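Local atomic coordinates of caspase Nc subunit 1 (Drosophila melanogaster, PDB entry 2FP3), a protein that acts as an initiator cysteine protease in the caspase cascade that carries out apoptosis, including steroid-mediated cell death during fly metamorphosis. Residues Q257-V262 against E273-K278; S122-T127 against P170-K175; L65-M70 against F101-V106. The protein carries 2 engineered substitutions. One frame throughout, in Å; residues are numbered along the deposited sequence.

In the fold
All three contacts belong to the caspase domain and follow one another along the chain in the order 3, 2, 1. Contact 3 pairs strands 62-68 and 98-103 of the central sheet. Contact 2 joins helix 122-126, just before strand 130-139, to the loop leading into strand 177-181, another strand of that sheet. Contact 1 lies beyond the unmodelled residues 185-223, where helices 251-266 and 272-284 meet. Contacts 2 and 3 have centres about 21 Å apart yet touch, Tyr123 meeting Phe101 edge-to-face. Contact 1 is centred about 21 Å from contact 3, across the middle of the chain, and about 25 Å from contact 2; contacts 2 and 3 thus adjoin, while contact 1 joins a separate helix pair.

Contact 1: residues Q257-V262 against E273-K278; sequences QKFCQV and EDILKK
Helices 251-266 and 272-284 cross where Val262 meets Ile275, the segment axes 9.5 Å apart at closest and their N-to-C directions 133° apart, about midway between perpendicular and antiparallel. The backbones come nearest where Val262 CA lies 6.6 Å from Ile275 CA. Only five residues touch, and four of them are buried aliphatic or aromatic residues. Ile275 is the hub: its CG2 branch lies 3.7 Å from Val262 CG1 and 4.0 Å from Phe259 CE1, so a single methyl meets two residues of the facing helix. The side chains of Val262 and Ile275 run past each other in opposite directions, whereas Phe259 and Ile275 cross at about a right angle. Phe259 reaches across because its CG stands opposite the backbone N (chi1 175°), carrying the ring toward helix 272-284. The same CE1 comes within 4.2 Å of Leu276 CD2; the CB of this leucine starts away from helix 251-266, and the branched end turns back. Leu276 also rests on Leu234 and Cys236 of strand 233-237, which places this part of the contact next to the sheet. One turn further along, Thr279 extends the contact toward both Phe259 and Val262. At the margin, Lys278 contributes its CB, 3.8 Å from Val262 CG1; a bend at chi2 (-61°) then leads the chain away, and its amine forms a salt bridge with Glu281 of its own helix. Cys260 packs against helix 82-95, so a different side of helix 251-266 meets that helix, and the three helices pack side by side in the caspase domain. With no polar pair spanning the two segments, their touch rests on the fit of apolar groups, and the Lys278 charge is probably offset by Glu281.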
loop_
_atom_site.group_PDB
_atom_site.type_symbol
_atom_site.label_atom_id
_atom_site.label_comp_id
_atom_site.label_asym_id
_atom_site.label_seq_id
_atom_site.Cartn_x
_atom_site.Cartn_y
_atom_site.Cartn_z
ATOM N N GLN A 257 7.126 -1.348 -8.585
ATOM C CA GLN A 257 6.930 -1.390 -10.026
ATOM C C GLN A 257 6.284 -2.695 -10.461
ATOM O O GLN A 257 5.313 -2.695 -11.225
ATOM C CB GLN A 257 8.263 -1.193 -10.754
ATOM C CG GLN A 257 8.880 0.181 -10.515
ATOM C CD GLN A 257 7.942 1.319 -10.888
ATOM O OE1 GLN A 257 7.739 2.252 -10.106
ATOM N NE2 GLN A 257 7.368 1.247 -12.085
ATOM N N LYS A 258 6.815 -3.807 -9.962
ATOM C CA LYS A 258 6.297 -5.120 -10.305
ATOM C C LYS A 258 4.850 -5.229 -9.832
ATOM O O LYS A 258 4.002 -5.844 -10.492
ATOM C CB LYS A 258 7.150 -6.206 -9.650
ATOM C CG LYS A 258 7.054 -7.542 -10.357
ATOM C CD LYS A 258 7.529 -7.431 -11.804
ATOM C CE LYS A 258 7.253 -8.713 -12.579
ATOM N NZ LYS A 258 7.716 -8.656 -13.993
ATOM N N PHE A 259 4.577 -4.627 -8.677
ATOM C CA PHE A 259 3.233 -4.639 -8.122
ATOM C C PHE A 259 2.255 -3.948 -9.068
ATOM O O PHE A 259 1.199 -4.495 -9.399
ATOM C CB PHE A 259 3.209 -3.931 -6.769
ATOM C CG PHE A 259 1.835 -3.790 -6.194
ATOM C CD1 PHE A 259 1.066 -4.918 -5.913
ATOM C CD2 PHE A 259 1.296 -2.533 -5.949
ATOM C CE1 PHE A 259 -0.221 -4.794 -5.398
ATOM C CE2 PHE A 259 0.007 -2.402 -5.431
ATOM C CZ PHE A 259 -0.748 -3.533 -5.158
ATOM N N CYS A 260 2.607 -2.740 -9.499
ATOM C CA CYS A 260 1.752 -1.991 -10.401
ATOM C C CYS A 260 1.599 -2.722 -11.721
ATOM O O CYS A 260 0.521 -2.701 -12.323
ATOM C CB CYS A 260 2.320 -0.597 -10.640
ATOM S SG CYS A 260 2.304 0.457 -9.172
ATOM N N GLN A 261 2.668 -3.374 -12.178
ATOM C CA GLN A 261 2.586 -4.109 -13.435
ATOM C C GLN A 261 1.580 -5.240 -13.289
ATOM O O GLN A 261 0.669 -5.375 -14.111
ATOM C CB GLN A 261 3.953 -4.680 -13.839
ATOM C CG GLN A 261 5.058 -3.636 -13.942
ATOM C CD GLN A 261 6.360 -4.189 -14.516
ATOM O OE1 GLN A 261 6.823 -5.263 -14.124
ATOM N NE2 GLN A 261 6.961 -3.441 -15.440
ATOM N N VAL A 262 1.748 -6.045 -12.238
ATOM C CA VAL A 262 0.864 -7.182 -11.963
ATOM C C VAL A 262 -0.571 -6.717 -11.720
ATOM O O VAL A 262 -1.527 -7.374 -12.131
ATOM C CB VAL A 262 1.343 -7.978 -10.722
ATOM C CG1 VAL A 262 0.354 -9.109 -10.404
ATOM C CG2 VAL A 262 2.746 -8.533 -10.972
ATOM N N GLU A 273 -4.597 -10.973 -2.677
ATOM C CA GLU A 273 -3.620 -11.922 -2.171
ATOM C C GLU A 273 -2.928 -12.727 -3.261
ATOM O O GLU A 273 -1.747 -13.071 -3.120
ATOM C CB GLU A 273 -4.239 -12.842 -1.123
ATOM C CG GLU A 273 -4.415 -12.136 0.203
ATOM C CD GLU A 273 -4.740 -13.077 1.339
ATOM O OE1 GLU A 273 -3.835 -13.809 1.786
ATOM O OE2 GLU A 273 -5.899 -13.080 1.788
ATOM N N ASP A 274 -3.645 -13.011 -4.347
ATOM C CA ASP A 274 -3.042 -13.741 -5.463
ATOM C C ASP A 274 -2.036 -12.809 -6.132
ATOM O O ASP A 274 -0.927 -13.207 -6.493
ATOM C CB ASP A 274 -4.111 -14.153 -6.477
ATOM C CG ASP A 274 -4.638 -15.549 -6.236
ATOM O OD1 ASP A 274 -4.547 -16.042 -5.094
ATOM O OD2 ASP A 274 -5.156 -16.153 -7.193
ATOM N N ILE A 275 -2.437 -11.555 -6.285
ATOM C CA ILE A 275 -1.590 -10.555 -6.899
ATOM C C ILE A 275 -0.308 -10.345 -6.094
ATOM O O ILE A 275 0.765 -10.209 -6.673
ATOM C CB ILE A 275 -2.371 -9.232 -7.058
ATOM C CG1 ILE A 275 -3.348 -9.375 -8.237
ATOM C CG2 ILE A 275 -1.412 -8.065 -7.266
ATOM C CD1 ILE A 275 -4.323 -8.215 -8.402
ATOM N N LEU A 276 -0.421 -10.328 -4.764
ATOM C CA LEU A 276 0.745 -10.146 -3.895
ATOM C C LEU A 276 1.688 -11.335 -4.026
ATOM O O LEU A 276 2.896 -11.159 -4.016
ATOM C CB LEU A 276 0.326 -9.973 -2.424
ATOM C CG LEU A 276 -0.386 -8.666 -2.055
ATOM C CD1 LEU A 276 -0.799 -8.684 -0.603
ATOM C CD2 LEU A 276 0.525 -7.485 -2.320
ATOM N N LYS A 277 1.150 -12.546 -4.133
ATOM C CA LYS A 277 2.009 -13.713 -4.302
ATOM C C LYS A 277 2.695 -13.596 -5.663
ATOM O O LYS A 277 3.885 -13.878 -5.778
ATOM C CB LYS A 277 1.216 -15.015 -4.246
ATOM C CG LYS A 277 0.706 -15.403 -2.864
ATOM C CD LYS A 277 -0.182 -16.633 -2.997
ATOM C CE LYS A 277 -1.133 -16.800 -1.837
ATOM N NZ LYS A 277 -2.095 -15.701 -1.703
ATOM N N LYS A 278 1.947 -13.166 -6.680
ATOM C CA LYS A 278 2.503 -12.987 -8.024
ATOM C C LYS A 278 3.586 -11.922 -7.969
ATOM O O LYS A 278 4.640 -12.063 -8.575
ATOM C CB LYS A 278 1.427 -12.535 -9.016
ATOM C CG LYS A 278 1.308 -13.395 -10.273
ATOM C CD LYS A 278 2.586 -13.415 -11.097
ATOM C CE LYS A 278 2.467 -14.408 -12.250
ATOM N NZ LYS A 278 3.770 -14.661 -12.925
#

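Contact 2: residues S122-T127 against P170-K175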
loop_
_atom_site.group_PDB
_atom_site.type_symbol
_atom_site.label_atom_id
_atom_site.label_comp_id
_atom_site.label_asym_id
_atom_site.label_seq_id
_atom_site.Cartn_x
_atom_site.Cartn_y
_atom_site.Cartn_z
ATOM N N SER A 122 -14.473 12.404 5.595
ATOM C CA SER A 122 -15.769 12.006 5.095
ATOM C C SER A 122 -15.477 11.018 3.965
ATOM O O SER A 122 -16.224 10.071 3.751
ATOM C CB SER A 122 -16.525 13.227 4.551
ATOM O OG SER A 122 -15.758 13.895 3.556
ATOM N N TYR A 123 -14.368 11.231 3.261
ATOM C CA TYR A 123 -14.001 10.351 2.145
ATOM C C TYR A 123 -13.861 8.893 2.556
ATOM O O TYR A 123 -14.404 7.998 1.911
ATOM C CB TYR A 123 -12.685 10.799 1.491
ATOM C CG TYR A 123 -12.724 12.163 0.838
ATOM C CD1 TYR A 123 -12.205 13.288 1.490
ATOM C CD2 TYR A 123 -13.265 12.330 -0.442
ATOM C CE1 TYR A 123 -12.219 14.549 0.881
ATOM C CE2 TYR A 123 -13.283 13.586 -1.060
ATOM C CZ TYR A 123 -12.759 14.685 -0.392
ATOM O OH TYR A 123 -12.774 15.919 -0.995
ATOM N N VAL A 124 -13.110 8.658 3.622
ATOM C CA VAL A 124 -12.902 7.306 4.103
ATOM C C VAL A 124 -14.156 6.742 4.762
ATOM O O VAL A 124 -14.385 5.532 4.751
ATOM C CB VAL A 124 -11.726 7.259 5.101
ATOM C CG1 VAL A 124 -11.719 5.931 5.828
ATOM C CG2 VAL A 124 -10.405 7.462 4.354
ATOM N N GLN A 125 -14.967 7.621 5.335
ATOM C CA GLN A 125 -16.185 7.195 6.004
ATOM C C GLN A 125 -17.061 6.374 5.073
ATOM O O GLN A 125 -17.679 5.395 5.489
ATOM C CB GLN A 125 -16.961 8.418 6.509
ATOM C CG GLN A 125 -18.342 8.110 7.056
ATOM C CD GLN A 125 -18.992 9.316 7.719
ATOM O OE1 GLN A 125 -18.970 10.428 7.180
ATOM N NE2 GLN A 125 -19.581 9.099 8.889
ATOM N N ASN A 126 -17.095 6.755 3.804
ATOM C CA ASN A 126 -17.929 6.045 2.853
ATOM C C ASN A 126 -17.191 5.217 1.809
ATOM O O ASN A 126 -17.819 4.639 0.916
ATOM C CB ASN A 126 -18.853 7.048 2.169
ATOM C CG ASN A 126 -19.701 7.810 3.167
ATOM O OD1 ASN A 126 -20.304 7.212 4.077
ATOM N ND2 ASN A 126 -19.749 9.125 3.019
ATOM N N THR A 127 -15.868 5.146 1.918
ATOM C CA THR A 127 -15.111 4.395 0.944
ATOM C C THR A 127 -15.264 2.908 1.191
ATOM O O THR A 127 -15.548 2.475 2.315
ATOM C CB THR A 127 -13.607 4.764 0.966
ATOM O OG1 THR A 127 -12.985 4.219 -0.200
ATOM C CG2 THR A 127 -12.912 4.208 2.219
ATOM N N PRO A 170 -12.919 4.058 13.264
ATOM C CA PRO A 170 -14.318 3.631 13.215
ATOM C C PRO A 170 -14.764 3.400 11.777
ATOM O O PRO A 170 -15.470 2.435 11.479
ATOM C CB PRO A 170 -15.061 4.802 13.846
ATOM C CG PRO A 170 -14.039 5.453 14.723
ATOM C CD PRO A 170 -12.788 5.375 13.919
ATOM N N TYR A 171 -14.340 4.300 10.894
ATOM C CA TYR A 171 -14.716 4.239 9.478
ATOM C C TYR A 171 -14.160 3.060 8.684
ATOM O O TYR A 171 -14.602 2.826 7.561
ATOM C CB TYR A 171 -14.318 5.544 8.771
ATOM C CG TYR A 171 -14.980 6.795 9.329
ATOM C CD1 TYR A 171 -14.554 8.063 8.943
ATOM C CD2 TYR A 171 -16.041 6.707 10.228
ATOM C CE1 TYR A 171 -15.169 9.215 9.437
ATOM C CE2 TYR A 171 -16.665 7.848 10.724
ATOM C CZ TYR A 171 -16.231 9.096 10.325
ATOM O OH TYR A 171 -16.880 10.214 10.795
ATOM N N LEU A 172 -13.203 2.320 9.249
ATOM C CA LEU A 172 -12.622 1.189 8.528
ATOM C C LEU A 172 -12.957 -0.187 9.102
ATOM O O LEU A 172 -12.481 -1.213 8.606
ATOM C CB LEU A 172 -11.104 1.364 8.417
ATOM C CG LEU A 172 -10.665 2.553 7.551
ATOM C CD1 LEU A 172 -9.157 2.682 7.592
ATOM C CD2 LEU A 172 -11.130 2.357 6.127
ATOM N N VAL A 173 -13.791 -0.206 10.140
ATOM C CA VAL A 173 -14.214 -1.456 10.757
ATOM C C VAL A 173 -14.898 -2.317 9.687
ATOM O O VAL A 173 -15.805 -1.854 8.991
ATOM C CB VAL A 173 -15.182 -1.176 11.919
ATOM C CG1 VAL A 173 -15.736 -2.473 12.471
ATOM C CG2 VAL A 173 -14.453 -0.390 13.017
ATOM N N ASN A 174 -14.439 -3.559 9.545
ATOM C CA ASN A 174 -14.983 -4.487 8.555
ATOM C C ASN A 174 -14.754 -4.058 7.114
ATOM O O ASN A 174 -15.468 -4.486 6.211
ATOM C CB ASN A 174 -16.475 -4.706 8.776
ATOM C CG ASN A 174 -16.761 -5.427 10.071
ATOM O OD1 ASN A 174 -17.447 -4.899 10.947
ATOM N ND2 ASN A 174 -16.229 -6.636 10.208
ATOM N N LYS A 175 -13.772 -3.192 6.901
ATOM C CA LYS A 175 -13.446 -2.755 5.550
ATOM C C LYS A 175 -12.040 -3.237 5.222
ATOM O O LYS A 175 -11.191 -3.357 6.096
ATOM C CB LYS A 175 -13.490 -1.227 5.432
ATOM C CG LYS A 175 -14.879 -0.630 5.385
ATOM C CD LYS A 175 -14.806 0.871 5.140
ATOM C CE LYS A 175 -16.170 1.537 5.232
ATOM N NZ LYS A 175 -16.058 2.988 4.953
#
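The amine NZ of Lys175 gathers carbonyl oxygens from both segments: Thr127 O at 2.7 Å and Gln125 O at 3.0 Å, with weaker bonds to Val124 O at 3.1 Å and, on its own segment, Tyr171 O at 3.0 Å. With three hydrogens for four acceptors, the weak bonds are probably shared. In this caspase fold the contact joins the short helix 122-126, which precedes strand 130-139, and Thr127 to a 3-10 segment (170-172) that runs into a type II beta turn, Leu172 to Lys175, ahead of strand 177-181. NZ lies in the carbonyl plane of Thr127 but stands 71° out of that of Gln125. The lysine chain is extended beyond CG, which carries the amine from the turn to the helix; its positive charge is probably stabilised by the converging carbonyl dipoles. Beside it, Gln125 lies over one face of the Tyr171 ring. Its CB makes a CH-pi contact 3.6 Å from the ring centroid and 20° off the normal, and further out the amide stacks on the ring with the planes 24° apart. Val124 and Leu172, both buried, cross at about a right angle, Val124 CG1 touching Leu172 CD2 at 3.6 Å.

Contact 3: residues L65-M70 against F101-V106; sequences LMVNIM and FPYGNV
Asn105 holds its CG opposite its own carbonyl carbon (chi1 -61°), which brings OD1 to where it accepts a 2.7 Å hydrogen bond from Met70 N, nearly in line with the side-chain C=O; a weaker bond from Asp71 N reaches the same oxygen. Leu65 has CG opposite its backbone N (chi1 167°), and its CD1 branch swings toward the neighbouring strand to lie 3.9 Å from Tyr103 CE1. Between these two points the backbones pair as parallel strands. Met66 uses both of its backbone polar atoms: its N bonds to Phe101 O at 3.0 Å, and its O receives Tyr103 N at 2.7 Å. The same oxygen takes a CA-H...O contact from Pro102 CA at 3.3 Å. Asn68 N then bonds to Tyr103 O at 3.0 Å, almost straight (170°), after which the pairing passes from main chain to the Asn105 side chain. These are the two strands of a beta-alpha-beta unit in the caspase sheet, linked through helix 82-95; strand 62-68 also pairs with strand 130-139 on its other edge. Met66 points to the face covered by helix 82-95, touching Ser86, Leu89 and Ile90. Leu65, Val67 and Tyr103 occupy the other face, with helix 108-119 over Leu65 and Tyr103. Val67 CG1 meets Val106 CG2 at 4.0 Å, the side chains crossing at about a right angle. The Asn68 amide is held outside the pair by Ser86, Ala82 O and Arg79. Beyond the strand, the side chain of Ile69 comes within about 7 Å of that of His137, probably a catalytic residue.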
loop_
_atom_site.group_PDB
_atom_site.type_symbol
_atom_site.label_atom_id
_atom_site.label_comp_id
_atom_site.label_asym_id
_atom_site.label_seq_id
_atom_site.Cartn_x
_atom_site.Cartn_y
_atom_site.Cartn_z
ATOM N N LEU A 65 -3.726 6.511 0.492
ATOM C CA LEU A 65 -2.914 7.504 1.180
ATOM C C LEU A 65 -1.503 7.149 0.745
ATOM O O LEU A 65 -0.980 6.103 1.135
ATOM C CB LEU A 65 -3.028 7.375 2.701
ATOM C CG LEU A 65 -1.965 8.190 3.459
ATOM C CD1 LEU A 65 -2.142 9.674 3.142
ATOM C CD2 LEU A 65 -2.080 7.944 4.956
ATOM N N MET A 66 -0.900 7.992 -0.087
ATOM C CA MET A 66 0.447 7.723 -0.563
ATOM C C MET A 66 1.441 8.717 0.007
ATOM O O MET A 66 1.321 9.916 -0.219
ATOM C CB MET A 66 0.509 7.785 -2.082
ATOM C CG MET A 66 1.650 6.972 -2.649
ATOM S SD MET A 66 2.404 7.698 -4.094
ATOM C CE MET A 66 1.102 7.567 -5.271
ATOM N N VAL A 67 2.421 8.218 0.748
ATOM C CA VAL A 67 3.437 9.079 1.337
ATOM C C VAL A 67 4.830 8.632 0.870
ATOM O O VAL A 67 5.334 7.593 1.289
ATOM C CB VAL A 67 3.354 9.035 2.872
ATOM C CG1 VAL A 67 4.510 9.807 3.484
ATOM C CG2 VAL A 67 2.018 9.605 3.331
ATOM N N ASN A 68 5.434 9.420 -0.013
ATOM C CA ASN A 68 6.755 9.112 -0.551
ATOM C C ASN A 68 7.794 10.098 -0.001
ATOM O O ASN A 68 7.929 11.215 -0.508
ATOM C CB ASN A 68 6.721 9.199 -2.082
ATOM C CG ASN A 68 7.818 8.381 -2.744
ATOM O OD1 ASN A 68 8.755 7.926 -2.088
ATOM N ND2 ASN A 68 7.708 8.197 -4.057
ATOM N N ILE A 69 8.513 9.686 1.040
ATOM C CA ILE A 69 9.544 10.521 1.660
ATOM C C ILE A 69 10.857 10.304 0.906
ATOM O O ILE A 69 11.322 9.170 0.777
ATOM C CB ILE A 69 9.755 10.128 3.138
ATOM C CG1 ILE A 69 8.423 10.203 3.887
ATOM C CG2 ILE A 69 10.785 11.038 3.784
ATOM C CD1 ILE A 69 8.513 9.773 5.333
ATOM N N MET A 70 11.467 11.376 0.413
ATOM C CA MET A 70 12.702 11.202 -0.337
ATOM C C MET A 70 13.849 12.135 0.011
ATOM O O MET A 70 14.841 12.189 -0.708
ATOM C CB MET A 70 12.404 11.281 -1.831
ATOM C CG MET A 70 11.622 12.507 -2.241
ATOM S SD MET A 70 11.079 12.361 -3.945
ATOM C CE MET A 70 12.608 12.751 -4.807
ATOM N N PHE A 101 -4.688 10.666 -1.984
ATOM C CA PHE A 101 -4.089 11.727 -1.168
ATOM C C PHE A 101 -2.580 11.463 -1.123
ATOM O O PHE A 101 -2.085 10.703 -0.284
ATOM C CB PHE A 101 -4.683 11.722 0.243
ATOM C CG PHE A 101 -6.165 11.960 0.271
ATOM C CD1 PHE A 101 -7.051 10.906 0.494
ATOM C CD2 PHE A 101 -6.682 13.240 0.049
ATOM C CE1 PHE A 101 -8.430 11.113 0.497
ATOM C CE2 PHE A 101 -8.064 13.463 0.047
ATOM C CZ PHE A 101 -8.944 12.390 0.274
ATOM N N PRO A 102 -1.832 12.091 -2.044
ATOM C CA PRO A 102 -0.381 11.933 -2.145
ATOM C C PRO A 102 0.416 13.001 -1.438
ATOM O O PRO A 102 0.064 14.171 -1.487
ATOM C CB PRO A 102 -0.157 11.973 -3.645
ATOM C CG PRO A 102 -1.081 13.102 -4.043
ATOM C CD PRO A 102 -2.345 12.863 -3.195
ATOM N N TYR A 103 1.501 12.589 -0.793
ATOM C CA TYR A 103 2.373 13.522 -0.098
ATOM C C TYR A 103 3.845 13.215 -0.348
ATOM O O TYR A 103 4.215 12.080 -0.692
ATOM C CB TYR A 103 2.103 13.502 1.405
ATOM C CG TYR A 103 0.693 13.908 1.778
ATOM C CD1 TYR A 103 -0.368 13.021 1.639
ATOM C CD2 TYR A 103 0.427 15.180 2.282
ATOM C CE1 TYR A 103 -1.662 13.386 1.999
ATOM C CE2 TYR A 103 -0.863 15.555 2.644
ATOM C CZ TYR A 103 -1.905 14.650 2.503
ATOM O OH TYR A 103 -3.183 15.004 2.893
ATOM N N GLY A 104 4.675 14.246 -0.190
ATOM C CA GLY A 104 6.111 14.099 -0.366
ATOM C C GLY A 104 6.799 13.963 0.987
ATOM O O GLY A 104 6.457 13.081 1.781
ATOM N N ASN A 105 7.757 14.839 1.264
ATOM C CA ASN A 105 8.467 14.783 2.533
ATOM C C ASN A 105 7.633 15.300 3.707
ATOM O O ASN A 105 7.039 16.376 3.643
ATOM C CB ASN A 105 9.775 15.574 2.451
ATOM C CG ASN A 105 10.720 15.026 1.401
ATOM O OD1 ASN A 105 10.948 13.818 1.327
ATOM N ND2 ASN A 105 11.283 15.914 0.588
ATOM N N VAL A 106 7.583 14.522 4.778
ATOM C CA VAL A 106 6.847 14.923 5.966
ATOM C C VAL A 106 7.575 14.377 7.179
ATOM O O VAL A 106 8.293 13.381 7.083
ATOM C CB VAL A 106 5.379 14.394 5.964
ATOM C CG1 VAL A 106 4.591 15.049 4.852
ATOM C CG2 VAL A 106 5.356 12.890 5.809
#